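Local coordinates for protein cytochrome c, class II (Shewanella frigidimarina, PDB 4CX9) that probably carries electrons by means of a covalently attached heme c, whose iron binds nitric oxide in this structure, at residues A[10-15]-A[68-73]; A[72-77]-A[123-128]; A[79-84]-A[119-124]. All coordinates share one frame; numbering follows the deposited sequence.

Contact 1 of 3, residues A[10-15]-A[68-73]; sequences EYRQAA and TEALAK. With HEC (heme c), chain D.
Arg12 crosses the side chain of Thr68 at about a right angle and meets its OG1 with the NH2 edge of the guanidinium; Arg12 NH2 is also 3.4 Å from Ala70 CB. The contact sits at one end of the cytochrome c' four-helix bundle, where helix 5-30 and the loop after helix 38-51 close round one heme propionate. Most of the bonds converge on its two oxygens, heme O1D and O2D. Arg12 NE gives heme O2D a nearly straight bond of 2.8 Å (168°), while NH2 reaches it only weakly. CG of Arg12 is held between the backbone N and the carbonyl carbon (chi1 73°), and the chain, bent at chi2, carries the guanidinium to the carboxylate. Its remaining nitrogen, NH1, is taken up by Ser63 OG and Gly58 O, and Phe59 lies against the cation, so the charge is fixed in a buried place where it probably stabilises the ionised propionate. Gln13 NE2 donates to heme O1D at 3.0 Å. Glu69 N gives O1D a second bond, and the two hydrogens of the amide nitrogen let NE2 also reach Asp67 O. Threonine suits position 68 because one hydroxyl can both give and receive. Thr68 OG1 donates to heme O2D at 2.6 Å. The same Thr68 OG1 accepts from Arg12 NH2 at 2.9 Å, near the guanidinium plane. An ST turn is closed by Ala70 N, 3.1 Å from Thr68 OG1.

Contact 2 of 3, residues A[72-77]-A[123-128]; sequences AKIWQD and DVYKKD. With HEC (heme c), chain D.
The Tyr125 ring has the backbone oxygen of Lys73 at its edge, 3.8 Å from CE1, and CG1 of its own neighbour Val124 above the centre of one face. Ile74 comes in obliquely, its CG1 reaching 3.5 Å from Tyr125 CD1. The other branch of the same isoleucine, CG2, lies over the centre of the Trp75 ring. A beta-branched residue is apt here, for its two arms reach different aromatic rings, CG1 that of Tyr125 and CG2 those of Trp75 and Phe81. With CG1 beside the backbone N (chi1 -63°) and the chain extended beyond it, Ile74 CD1 also extends to 3.9 Å from the heme methyl CMD.

Tyrosine combines an apolar ring for this packing with a hydroxyl at the far end. That OH lies near Asp77 O and CB without bonding to them; its hydrogen bond goes to Asp80 on the next helix. Asp77 itself occupies the N-cap of helix 78-98, its OD1 accepting from Asp80 N. Toward the surface, the aliphatic part of Lys73 crosses Val124 at about a right angle, CD to CG1 3.9 Å. In one of the two conformers of Lys73, NZ may share a water with Val124 O, a bridge that remains doubtful.

Beyond Tyr125 the chain leaves helical geometry, and Lys126 turns away from helix 73-76 to extend over the heme. Its CE comes within 3.4 Å of the heme meso carbon CHA, on the face that carries nitric oxide, which the side chain also touches. A basic residue four places after the axial histidine, lying beside the heme, is a feature of the proximal pocket of cytochromes c'.

Contact 3 of 3, residues A[79-84]-A[119-124]; sequences ADFDSK and KGCHDV. With HEC (heme c), chain D; NO (nitric oxide), chain C.
The heme-attachment helix of a cytochrome c', carrying the Cys-X-X-Cys-His motif, here meets its antiparallel neighbour in the four-helix bundle. The short segments 79-84 and 119-124 cross at -155°, their axes 10.6 Å apart. Cys121, bound through SG to heme CAC, is the centre of the contact. Phe81 CE1 lies 3.9 Å from Cys121 SG, an oblique sulfur-aromatic approach, and the ring turns one face, off centre, to heme CBC. The ring thus lies against the vinyl-derived arm of the heme and flanks the thioether sulfur obliquely. Lys84 packs on the helix with its methylenes rather than its charge: CD rests 4.0 Å from Cys121 CB, and CE 3.7 Å from Gly120 O. Glycine keeps the helix surface low beneath this lysine, whose CE also approaches Val124 CG2.

His122 faces away from helix 78-98. Although it is known as the axial iron ligand of this protein, His122 NE2 lies 7.6 Å from heme FE here. Nitric oxide occupies the site, its N 1.8 Å from heme FE. The displaced imidazole is held by ND1, which donates to Asp123 OD1 with an N-H...O angle of 161°; OD1 lies almost exactly in the ring plane, though the bond meets the carboxylate on its anti side and well out of plane. In turn a salt bridge secures Asp123, with Lys119 NZ 2.6 Å from Asp123 OD2, on the syn lone pair of that oxygen. Nitric oxide bound on the histidine side, with the Fe-His bond broken, is the proximal five-coordinate nitrosyl state known for cytochromes c'.

How the contacts relate
All three contacts touch the heme, but each from a different quarter. Contact 1 is the buried, polar one, holding a propionate by hydrogen bonds and charge; contacts 2 and 3 are partly buried and rely chiefly on apolar packing, with lysines at their margins. Contacts 2 and 3 share Asp123 and Val124 of helix 104-125 and meet where the rings of Tyr125 and Phe81 lie edge-to-face. Contacts 1 and 2 share Ala72 and Lys73, and Lys127 joins them by probable hydrogen bonds to the backbone oxygens of Thr68 and Glu69. Iron-ligand chemistry belongs to contact 3, with Lys126 of contact 2 beside it.

Contact 1 of 3, residues A[10-15]-A[68-73]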
loop_
_atom_site.group_PDB
_atom_site.type_symbol
_atom_site.label_atom_id
_atom_site.label_comp_id
_atom_site.label_asym_id
_atom_site.label_seq_id
_atom_site.Cartn_x
_atom_site.Cartn_y
_atom_site.Cartn_z
ATOM N N GLU A 10 4.643 9.710 8.588
ATOM C CA GLU A 10 3.278 9.551 8.077
ATOM C C GLU A 10 3.220 8.422 7.042
ATOM O O GLU A 10 2.268 7.623 6.990
ATOM C CB GLU A 10 2.816 10.886 7.513
ATOM C CG GLU A 10 2.352 11.750 8.676
ATOM C CD GLU A 10 2.266 13.242 8.364
ATOM O OE1 GLU A 10 1.966 13.574 7.195
ATOM O OE2 GLU A 10 2.531 14.078 9.300
ATOM N N TYR A 11 4.278 8.363 6.248
ATOM C CA TYR A 11 4.373 7.337 5.171
ATOM C C TYR A 11 4.399 5.921 5.771
ATOM O O TYR A 11 3.595 5.016 5.388
ATOM C CB TYR A 11 5.594 7.629 4.331
ATOM C CG TYR A 11 5.833 6.706 3.126
ATOM C CD1 TYR A 11 5.303 7.004 1.903
ATOM C CD2 TYR A 11 6.654 5.558 3.221
ATOM C CE1 TYR A 11 5.530 6.191 0.805
ATOM C CE2 TYR A 11 6.853 4.744 2.108
ATOM C CZ TYR A 11 6.290 5.075 0.920
ATOM O OH TYR A 11 6.492 4.302 -0.225
ATOM N N ARG A 12 5.324 5.680 6.691
ATOM C CA ARG A 12 5.410 4.338 7.243
ATOM C C ARG A 12 4.157 3.987 8.048
ATOM O O ARG A 12 3.695 2.850 8.038
ATOM C CB ARG A 12 6.715 4.163 8.070
ATOM C CG ARG A 12 6.755 4.884 9.431
ATOM C CD ARG A 12 8.168 5.320 9.762
ATOM N NE ARG A 12 8.290 5.808 11.145
ATOM C CZ ARG A 12 9.359 6.495 11.568
ATOM N NH1 ARG A 12 10.312 6.839 10.733
ATOM N NH2 ARG A 12 9.436 6.868 12.829
ATOM N N GLN A 13 3.601 4.959 8.776
ATOM C CA GLN A 13 2.361 4.750 9.549
ATOM C C GLN A 13 1.196 4.358 8.627
ATOM O O GLN A 13 0.444 3.420 8.917
ATOM C CB GLN A 13 1.998 5.970 10.390
ATOM C CG GLN A 13 2.927 6.135 11.589
ATOM C CD GLN A 13 2.658 7.364 12.422
ATOM O OE1 GLN A 13 2.069 8.335 11.945
ATOM N NE2 GLN A 13 3.175 7.354 13.650
ATOM N N ALA A 14 1.040 5.082 7.524
ATOM C CA ALA A 14 -0.014 4.786 6.540
ATOM C C ALA A 14 0.147 3.356 6.022
ATOM O O ALA A 14 -0.843 2.630 5.921
ATOM C CB ALA A 14 0.031 5.778 5.414
ATOM N N ALA A 15 1.383 2.969 5.679
ATOM C CA ALA A 15 1.602 1.607 5.139
ATOM C C ALA A 15 1.249 0.574 6.178
ATOM O O ALA A 15 0.559 -0.422 5.895
ATOM C CB ALA A 15 3.049 1.456 4.643
ATOM N N THR A 68 5.493 9.762 16.643
ATOM C CA THR A 68 5.864 8.388 16.250
ATOM C C THR A 68 5.917 7.460 17.430
ATOM O O THR A 68 6.213 7.859 18.576
ATOM C CB THR A 68 7.183 8.382 15.445
ATOM O OG1 THR A 68 7.435 7.050 14.983
ATOM C CG2 THR A 68 8.390 8.797 16.319
ATOM N N GLU A 69 5.617 6.186 17.167
ATOM C CA GLU A 69 5.816 5.117 18.111
ATOM C C GLU A 69 7.044 4.274 17.839
ATOM O O GLU A 69 7.240 3.230 18.483
ATOM C CB GLU A 69 4.576 4.186 18.130
ATOM C CG GLU A 69 3.233 4.898 18.248
ATOM C CD GLU A 69 3.124 5.647 19.554
ATOM O OE1 GLU A 69 3.375 5.009 20.607
ATOM O OE2 GLU A 69 2.836 6.876 19.499
ATOM N N ALA A 70 7.862 4.711 16.894
ATOM C CA ALA A 70 9.128 4.049 16.583
ATOM C C ALA A 70 10.119 4.401 17.679
ATOM O O ALA A 70 10.303 5.583 17.971
ATOM C CB ALA A 70 9.651 4.481 15.220
ATOM N N LEU A 71 10.776 3.389 18.239
ATOM C CA LEU A 71 11.792 3.574 19.271
ATOM C C LEU A 71 13.157 3.944 18.636
ATOM O O LEU A 71 13.552 3.482 17.572
ATOM C CB LEU A 71 11.924 2.323 20.141
ATOM C CG LEU A 71 10.752 2.094 21.102
ATOM C CD1 LEU A 71 10.880 0.672 21.677
ATOM C CD2 LEU A 71 10.666 3.137 22.230
ATOM N N ALA A 72 13.911 4.788 19.333
ATOM C CA ALA A 72 15.246 5.156 18.926
ATOM C C ALA A 72 16.166 3.942 18.697
ATOM O O ALA A 72 17.064 4.010 17.873
ATOM C CB ALA A 72 15.847 6.138 19.981
ATOM N N LYS A 73 15.892 2.825 19.365
ATOM C CA LYS A 73 16.638 1.561 19.229
ATOM C C LYS A 73 16.733 1.051 17.798
ATOM O O LYS A 73 17.674 0.405 17.426
ATOM C CB LYS A 73 16.001 0.478 20.101
ATOM C CG LYS A 73 16.784 -0.832 20.151
ATOM C CD LYS A 73 16.043 -1.825 21.021
ATOM C CE LYS A 73 15.854 -1.213 22.384
ATOM N NZ LYS A 73 15.660 -2.202 23.471
HETATM FE FE HEC D . 4.163 -2.802 12.705
HETATM C CHA HEC D . 3.426 0.469 13.540
HETATM C CHB HEC D . 0.853 -3.401 12.329
HETATM C CHC HEC D . 4.869 -5.718 11.195
HETATM C CHD HEC D . 7.391 -2.152 13.086
HETATM N NA HEC D . 2.455 -1.679 12.911
HETATM C C1A HEC D . 2.329 -0.380 13.237
HETATM C C2A HEC D . 0.982 -0.014 13.289
HETATM C C3A HEC D . 0.243 -1.119 12.985
HETATM C C4A HEC D . 1.198 -2.110 12.709
HETATM C CMA HEC D . -1.261 -1.253 12.936
HETATM C CAA HEC D . 0.472 1.383 13.661
HETATM C CBA HEC D . 0.409 2.274 12.414
HETATM C CGA HEC D . -0.178 3.662 12.699
HETATM O O1A HEC D . 0.540 4.471 13.264
HETATM O O2A HEC D . -1.368 3.907 12.309
HETATM N NB HEC D . 3.060 -4.258 11.902
HETATM C C1B HEC D . 1.724 -4.434 11.937
HETATM C C2B HEC D . 1.297 -5.704 11.481
HETATM C C3B HEC D . 2.433 -6.331 11.110
HETATM C C4B HEC D . 3.496 -5.452 11.387
HETATM C CMB HEC D . -0.095 -6.245 11.408
HETATM C CAB HEC D . 2.636 -7.714 10.553
HETATM C CBB HEC D . 1.651 -8.135 9.523
HETATM N NC HEC D . 5.829 -3.742 12.103
HETATM C C1C HEC D . 5.980 -4.966 11.554
HETATM C C2C HEC D . 7.351 -5.341 11.423
HETATM C C3C HEC D . 8.074 -4.296 11.982
HETATM C C4C HEC D . 7.107 -3.363 12.422
HETATM C CMC HEC D . 7.809 -6.649 10.805
HETATM C CAC HEC D . 9.557 -4.167 12.121
HETATM C CBC HEC D . 10.432 -4.940 11.173
HETATM N ND HEC D . 5.208 -1.099 13.186
HETATM C C1D HEC D . 6.538 -1.086 13.382
HETATM C C2D HEC D . 6.962 0.156 13.913
HETATM C C3D HEC D . 5.830 0.925 13.968
HETATM C C4D HEC D . 4.768 0.127 13.538
HETATM C CMD HEC D . 8.346 0.569 14.352
HETATM C CAD HEC D . 5.721 2.345 14.416
HETATM C CBD HEC D . 5.667 3.308 13.257
HETATM C CGD HEC D . 5.623 4.771 13.697
HETATM O O1D HEC D . 4.806 5.037 14.648
HETATM O O2D HEC D . 6.352 5.591 13.116
HETATM O O HOH W 1 2.515 8.225 16.872
#

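Contact 2 of 3, residues A[72-77]-A[123-128]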
loop_
_atom_site.group_PDB
_atom_site.type_symbol
_atom_site.label_atom_id
_atom_site.label_comp_id
_atom_site.label_asym_id
_atom_site.label_seq_id
_atom_site.Cartn_x
_atom_site.Cartn_y
_atom_site.Cartn_z
ATOM N N ALA A 72 13.911 4.788 19.333
ATOM C CA ALA A 72 15.246 5.156 18.926
ATOM C C ALA A 72 16.166 3.942 18.697
ATOM O O ALA A 72 17.064 4.010 17.873
ATOM C CB ALA A 72 15.847 6.138 19.981
ATOM N N LYS A 73 15.892 2.825 19.365
ATOM C CA LYS A 73 16.638 1.561 19.229
ATOM C C LYS A 73 16.733 1.051 17.798
ATOM O O LYS A 73 17.674 0.405 17.426
ATOM C CB LYS A 73 16.001 0.478 20.101
ATOM C CG LYS A 73 16.784 -0.832 20.151
ATOM C CD LYS A 73 16.043 -1.825 21.021
ATOM C CE LYS A 73 15.854 -1.213 22.384
ATOM N NZ LYS A 73 15.660 -2.202 23.471
ATOM N N ILE A 74 15.697 1.333 17.012
ATOM C CA ILE A 74 15.772 1.063 15.569
ATOM C C ILE A 74 17.093 1.441 14.953
ATOM O O ILE A 74 17.657 0.682 14.211
ATOM C CB ILE A 74 14.590 1.716 14.829
ATOM C CG1 ILE A 74 13.278 1.070 15.333
ATOM C CG2 ILE A 74 14.762 1.577 13.301
ATOM C CD1 ILE A 74 12.070 1.757 14.765
ATOM N N TRP A 75 17.555 2.644 15.256
ATOM C CA TRP A 75 18.762 3.149 14.643
ATOM C C TRP A 75 20.047 2.763 15.398
ATOM O O TRP A 75 21.121 2.927 14.843
ATOM C CB TRP A 75 18.610 4.672 14.447
ATOM C CG TRP A 75 17.503 4.989 13.431
ATOM C CD1 TRP A 75 17.637 5.054 12.080
ATOM C CD2 TRP A 75 16.106 5.180 13.702
ATOM N NE1 TRP A 75 16.421 5.274 11.477
ATOM C CE2 TRP A 75 15.465 5.375 12.460
ATOM C CE3 TRP A 75 15.352 5.243 14.874
ATOM C CZ2 TRP A 75 14.110 5.631 12.354
ATOM C CZ3 TRP A 75 13.950 5.457 14.780
ATOM C CH2 TRP A 75 13.360 5.669 13.521
ATOM N N GLN A 76 19.915 2.254 16.612
ATOM C CA GLN A 76 21.043 1.659 17.366
ATOM C C GLN A 76 21.367 0.319 16.730
ATOM O O GLN A 76 22.548 -0.050 16.664
ATOM C CB GLN A 76 20.716 1.530 18.868
ATOM C CG GLN A 76 21.700 0.780 19.804
ATOM C CD GLN A 76 22.903 1.581 20.279
ATOM N N ASP A 77 20.349 -0.421 16.256
ATOM C CA ASP A 77 20.614 -1.766 15.680
ATOM C C ASP A 77 19.757 -1.923 14.440
ATOM O O ASP A 77 18.884 -2.810 14.292
ATOM C CB ASP A 77 20.427 -2.953 16.635
ATOM C CG ASP A 77 21.120 -4.249 16.120
ATOM O OD1 ASP A 77 21.549 -4.400 14.909
ATOM O OD2 ASP A 77 21.233 -5.183 16.967
ATOM N N ASP A 123 7.689 -5.898 19.635
ATOM C CA ASP A 123 8.142 -6.050 21.012
ATOM C C ASP A 123 9.496 -5.365 21.206
ATOM O O ASP A 123 9.778 -4.853 22.316
ATOM C CB ASP A 123 8.196 -7.538 21.379
ATOM C CG ASP A 123 6.832 -8.147 21.589
ATOM O OD1 ASP A 123 5.826 -7.428 21.734
ATOM O OD2 ASP A 123 6.816 -9.398 21.593
ATOM N N VAL A 124 10.321 -5.322 20.176
ATOM C CA VAL A 124 11.652 -4.733 20.271
ATOM C C VAL A 124 11.668 -3.253 19.892
ATOM O O VAL A 124 12.428 -2.450 20.501
ATOM C CB VAL A 124 12.692 -5.553 19.497
ATOM C CG1 VAL A 124 14.076 -4.934 19.672
ATOM C CG2 VAL A 124 12.688 -7.017 19.921
ATOM N N TYR A 125 10.911 -2.849 18.872
ATOM C CA TYR A 125 11.150 -1.568 18.200
ATOM C C TYR A 125 9.994 -0.549 18.236
ATOM O O TYR A 125 10.147 0.570 17.715
ATOM C CB TYR A 125 11.559 -1.861 16.758
ATOM C CG TYR A 125 12.879 -2.514 16.686
ATOM C CD1 TYR A 125 14.020 -1.855 17.116
ATOM C CD2 TYR A 125 13.025 -3.819 16.213
ATOM C CE1 TYR A 125 15.255 -2.495 17.084
ATOM C CE2 TYR A 125 14.278 -4.449 16.134
ATOM C CZ TYR A 125 15.400 -3.772 16.550
ATOM O OH TYR A 125 16.642 -4.389 16.536
ATOM N N LYS A 126 8.853 -0.924 18.808
ATOM C CA LYS A 126 7.660 -0.042 18.905
ATOM C C LYS A 126 7.308 0.215 20.347
ATOM O O LYS A 126 7.326 -0.702 21.159
ATOM C CB LYS A 126 6.448 -0.654 18.187
ATOM C CG LYS A 126 5.287 0.301 17.982
ATOM C CD LYS A 126 4.156 -0.357 17.193
ATOM C CE LYS A 126 3.022 0.585 16.913
ATOM N NZ LYS A 126 2.113 0.768 18.088
ATOM N N LYS A 127 6.968 1.474 20.666
ATOM C CA LYS A 127 6.510 1.848 22.021
ATOM C C LYS A 127 5.318 0.997 22.465
ATOM O O LYS A 127 4.466 0.597 21.634
ATOM C CB LYS A 127 6.117 3.332 22.045
ATOM C CG LYS A 127 7.272 4.255 21.794
ATOM C CD LYS A 127 6.875 5.724 21.837
ATOM C CE LYS A 127 7.942 6.597 21.143
ATOM N NZ LYS A 127 7.526 8.008 21.014
ATOM N N ASP A 128 5.275 0.685 23.759
ATOM C CA ASP A 128 4.205 -0.144 24.310
ATOM C C ASP A 128 2.837 0.477 24.041
ATOM O O ASP A 128 1.897 -0.241 23.730
ATOM C CB ASP A 128 4.403 -0.352 25.821
ATOM C CG ASP A 128 5.345 -1.508 26.151
ATOM O OD1 ASP A 128 5.954 -2.117 25.240
ATOM O OD2 ASP A 128 5.483 -1.791 27.368
ATOM O OXT ASP A 128 2.646 1.690 24.109
HETATM FE FE HEC D . 4.163 -2.802 12.705
HETATM C CHA HEC D . 3.426 0.469 13.540
HETATM C CHB HEC D . 0.853 -3.401 12.329
HETATM C CHC HEC D . 4.869 -5.718 11.195
HETATM C CHD HEC D . 7.391 -2.152 13.086
HETATM N NA HEC D . 2.455 -1.679 12.911
HETATM C C1A HEC D . 2.329 -0.380 13.237
HETATM C C2A HEC D . 0.982 -0.014 13.289
HETATM C C3A HEC D . 0.243 -1.119 12.985
HETATM C C4A HEC D . 1.198 -2.110 12.709
HETATM C CMA HEC D . -1.261 -1.253 12.936
HETATM C CAA HEC D . 0.472 1.383 13.661
HETATM C CBA HEC D . 0.409 2.274 12.414
HETATM C CGA HEC D . -0.178 3.662 12.699
HETATM O O1A HEC D . 0.540 4.471 13.264
HETATM O O2A HEC D . -1.368 3.907 12.309
HETATM N NB HEC D . 3.060 -4.258 11.902
HETATM C C1B HEC D . 1.724 -4.434 11.937
HETATM C C2B HEC D . 1.297 -5.704 11.481
HETATM C C3B HEC D . 2.433 -6.331 11.110
HETATM C C4B HEC D . 3.496 -5.452 11.387
HETATM C CMB HEC D . -0.095 -6.245 11.408
HETATM C CAB HEC D . 2.636 -7.714 10.553
HETATM C CBB HEC D . 1.651 -8.135 9.523
HETATM N NC HEC D . 5.829 -3.742 12.103
HETATM C C1C HEC D . 5.980 -4.966 11.554
HETATM C C2C HEC D . 7.351 -5.341 11.423
HETATM C C3C HEC D . 8.074 -4.296 11.982
HETATM C C4C HEC D . 7.107 -3.363 12.422
HETATM C CMC HEC D . 7.809 -6.649 10.805
HETATM C CAC HEC D . 9.557 -4.167 12.121
HETATM C CBC HEC D . 10.432 -4.940 11.173
HETATM N ND HEC D . 5.208 -1.099 13.186
HETATM C C1D HEC D . 6.538 -1.086 13.382
HETATM C C2D HEC D . 6.962 0.156 13.913
HETATM C C3D HEC D . 5.830 0.925 13.968
HETATM C C4D HEC D . 4.768 0.127 13.538
HETATM C CMD HEC D . 8.346 0.569 14.352
HETATM C CAD HEC D . 5.721 2.345 14.416
HETATM C CBD HEC D . 5.667 3.308 13.257
HETATM C CGD HEC D . 5.623 4.771 13.697
HETATM O O1D HEC D . 4.806 5.037 14.648
HETATM O O2D HEC D . 6.352 5.591 13.116
HETATM O O HOH W 2 13.038 -2.603 23.126
#

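Contact 3 of 3, residues A[79-84]-A[119-124]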
loop_
_atom_site.group_PDB
_atom_site.type_symbol
_atom_site.label_atom_id
_atom_site.label_comp_id
_atom_site.label_asym_id
_atom_site.label_seq_id
_atom_site.Cartn_x
_atom_site.Cartn_y
_atom_site.Cartn_z
ATOM N N ALA A 79 20.752 -3.014 11.599
ATOM C CA ALA A 79 20.938 -4.348 11.011
ATOM C C ALA A 79 19.861 -5.322 11.446
ATOM O O ALA A 79 19.315 -6.079 10.605
ATOM C CB ALA A 79 22.327 -4.881 11.289
ATOM N N ASP A 80 19.614 -5.398 12.746
ATOM C CA ASP A 80 18.605 -6.334 13.228
ATOM C C ASP A 80 17.207 -5.943 12.759
ATOM O O ASP A 80 16.454 -6.785 12.325
ATOM C CB ASP A 80 18.610 -6.379 14.728
ATOM C CG ASP A 80 17.633 -7.390 15.285
ATOM O OD1 ASP A 80 17.777 -8.599 15.031
ATOM O OD2 ASP A 80 16.693 -6.930 15.905
ATOM N N PHE A 81 16.904 -4.638 12.804
ATOM C CA PHE A 81 15.647 -4.132 12.268
ATOM C C PHE A 81 15.463 -4.545 10.809
ATOM O O PHE A 81 14.355 -4.983 10.455
ATOM C CB PHE A 81 15.596 -2.594 12.396
ATOM C CG PHE A 81 14.284 -1.978 11.988
ATOM C CD1 PHE A 81 13.205 -1.988 12.846
ATOM C CD2 PHE A 81 14.131 -1.379 10.736
ATOM C CE1 PHE A 81 11.997 -1.369 12.498
ATOM C CE2 PHE A 81 12.943 -0.789 10.382
ATOM C CZ PHE A 81 11.891 -0.756 11.272
ATOM N N ASP A 82 16.485 -4.334 9.997
ATOM C CA ASP A 82 16.396 -4.638 8.575
ATOM C C ASP A 82 16.281 -6.138 8.362
ATOM O O ASP A 82 15.600 -6.566 7.443
ATOM C CB ASP A 82 17.615 -4.101 7.836
ATOM C CG ASP A 82 17.648 -2.579 7.750
ATOM O OD1 ASP A 82 16.639 -1.939 8.099
ATOM O OD2 ASP A 82 18.676 -2.022 7.298
ATOM N N SER A 83 16.945 -6.959 9.197
ATOM C CA SER A 83 16.798 -8.425 9.079
ATOM C C SER A 83 15.321 -8.814 9.375
ATOM O O SER A 83 14.732 -9.596 8.659
ATOM C CB SER A 83 17.738 -9.081 10.074
ATOM O OG SER A 83 17.573 -10.470 10.147
ATOM N N LYS A 84 14.768 -8.251 10.436
ATOM C CA LYS A 84 13.370 -8.499 10.792
ATOM C C LYS A 84 12.442 -8.055 9.655
ATOM O O LYS A 84 11.471 -8.746 9.318
ATOM C CB LYS A 84 12.983 -7.797 12.096
ATOM C CG LYS A 84 13.506 -8.509 13.333
ATOM C CD LYS A 84 12.914 -7.820 14.546
ATOM C CE LYS A 84 13.455 -8.237 15.919
ATOM N NZ LYS A 84 13.765 -9.651 16.102
ATOM N N LYS A 119 4.887 -9.421 15.747
ATOM C CA LYS A 119 5.037 -9.325 17.173
ATOM C C LYS A 119 6.511 -9.129 17.541
ATOM O O LYS A 119 6.867 -8.331 18.457
ATOM C CB LYS A 119 4.493 -10.599 17.821
ATOM C CG LYS A 119 4.659 -10.592 19.353
ATOM C CD LYS A 119 4.170 -11.896 20.001
ATOM C CE LYS A 119 4.737 -12.101 21.428
ATOM N NZ LYS A 119 4.711 -10.859 22.211
ATOM N N GLY A 120 7.389 -9.823 16.816
ATOM C CA GLY A 120 8.799 -9.822 17.128
ATOM C C GLY A 120 9.387 -8.464 16.929
ATOM O O GLY A 120 10.278 -8.030 17.714
ATOM N N CYS A 121 8.968 -7.761 15.875
ATOM C CA CYS A 121 9.400 -6.422 15.728
ATOM C C CYS A 121 8.746 -5.411 16.662
ATOM O O CYS A 121 9.432 -4.567 17.264
ATOM C CB CYS A 121 9.286 -6.044 14.259
ATOM S SG CYS A 121 10.019 -4.456 13.924
ATOM N N HIS A 122 7.428 -5.491 16.809
ATOM C CA HIS A 122 6.692 -4.714 17.772
ATOM C C HIS A 122 7.363 -4.709 19.154
ATOM O O HIS A 122 7.561 -3.658 19.757
ATOM C CB HIS A 122 5.281 -5.298 17.851
ATOM C CG HIS A 122 4.448 -4.714 18.939
ATOM N ND1 HIS A 122 4.445 -5.237 20.215
ATOM C CD2 HIS A 122 3.583 -3.677 18.946
ATOM C CE1 HIS A 122 3.623 -4.525 20.970
ATOM N NE2 HIS A 122 3.094 -3.568 20.225
ATOM N N ASP A 123 7.689 -5.898 19.635
ATOM C CA ASP A 123 8.142 -6.050 21.012
ATOM C C ASP A 123 9.496 -5.365 21.206
ATOM O O ASP A 123 9.778 -4.853 22.316
ATOM C CB ASP A 123 8.196 -7.538 21.379
ATOM C CG ASP A 123 6.832 -8.147 21.589
ATOM O OD1 ASP A 123 5.826 -7.428 21.734
ATOM O OD2 ASP A 123 6.816 -9.398 21.593
ATOM N N VAL A 124 10.321 -5.322 20.176
ATOM C CA VAL A 124 11.652 -4.733 20.271
ATOM C C VAL A 124 11.668 -3.253 19.892
ATOM O O VAL A 124 12.428 -2.450 20.501
ATOM C CB VAL A 124 12.692 -5.553 19.497
ATOM C CG1 VAL A 124 14.076 -4.934 19.672
ATOM C CG2 VAL A 124 12.688 -7.017 19.921
HETATM FE FE HEC D . 4.163 -2.802 12.705
HETATM C CHA HEC D . 3.426 0.469 13.540
HETATM C CHB HEC D . 0.853 -3.401 12.329
HETATM C CHC HEC D . 4.869 -5.718 11.195
HETATM C CHD HEC D . 7.391 -2.152 13.086
HETATM N NA HEC D . 2.455 -1.679 12.911
HETATM C C1A HEC D . 2.329 -0.380 13.237
HETATM C C2A HEC D . 0.982 -0.014 13.289
HETATM C C3A HEC D . 0.243 -1.119 12.985
HETATM C C4A HEC D . 1.198 -2.110 12.709
HETATM C CMA HEC D . -1.261 -1.253 12.936
HETATM C CAA HEC D . 0.472 1.383 13.661
HETATM C CBA HEC D . 0.409 2.274 12.414
HETATM C CGA HEC D . -0.178 3.662 12.699
HETATM O O1A HEC D . 0.540 4.471 13.264
HETATM O O2A HEC D . -1.368 3.907 12.309
HETATM N NB HEC D . 3.060 -4.258 11.902
HETATM C C1B HEC D . 1.724 -4.434 11.937
HETATM C C2B HEC D . 1.297 -5.704 11.481
HETATM C C3B HEC D . 2.433 -6.331 11.110
HETATM C C4B HEC D . 3.496 -5.452 11.387
HETATM C CMB HEC D . -0.095 -6.245 11.408
HETATM C CAB HEC D . 2.636 -7.714 10.553
HETATM C CBB HEC D . 1.651 -8.135 9.523
HETATM N NC HEC D . 5.829 -3.742 12.103
HETATM C C1C HEC D . 5.980 -4.966 11.554
HETATM C C2C HEC D . 7.351 -5.341 11.423
HETATM C C3C HEC D . 8.074 -4.296 11.982
HETATM C C4C HEC D . 7.107 -3.363 12.422
HETATM C CMC HEC D . 7.809 -6.649 10.805
HETATM C CAC HEC D . 9.557 -4.167 12.121
HETATM C CBC HEC D . 10.432 -4.940 11.173
HETATM N ND HEC D . 5.208 -1.099 13.186
HETATM C C1D HEC D . 6.538 -1.086 13.382
HETATM C C2D HEC D . 6.962 0.156 13.913
HETATM C C3D HEC D . 5.830 0.925 13.968
HETATM C C4D HEC D . 4.768 0.127 13.538
HETATM C CMD HEC D . 8.346 0.569 14.352
HETATM C CAD HEC D . 5.721 2.345 14.416
HETATM C CBD HEC D . 5.667 3.308 13.257
HETATM C CGD HEC D . 5.623 4.771 13.697
HETATM O O1D HEC D . 4.806 5.037 14.648
HETATM O O2D HEC D . 6.352 5.591 13.116
HETATM N N NO C . 4.116 -3.393 14.375
HETATM O O NO C . 5.011 -3.448 15.158
#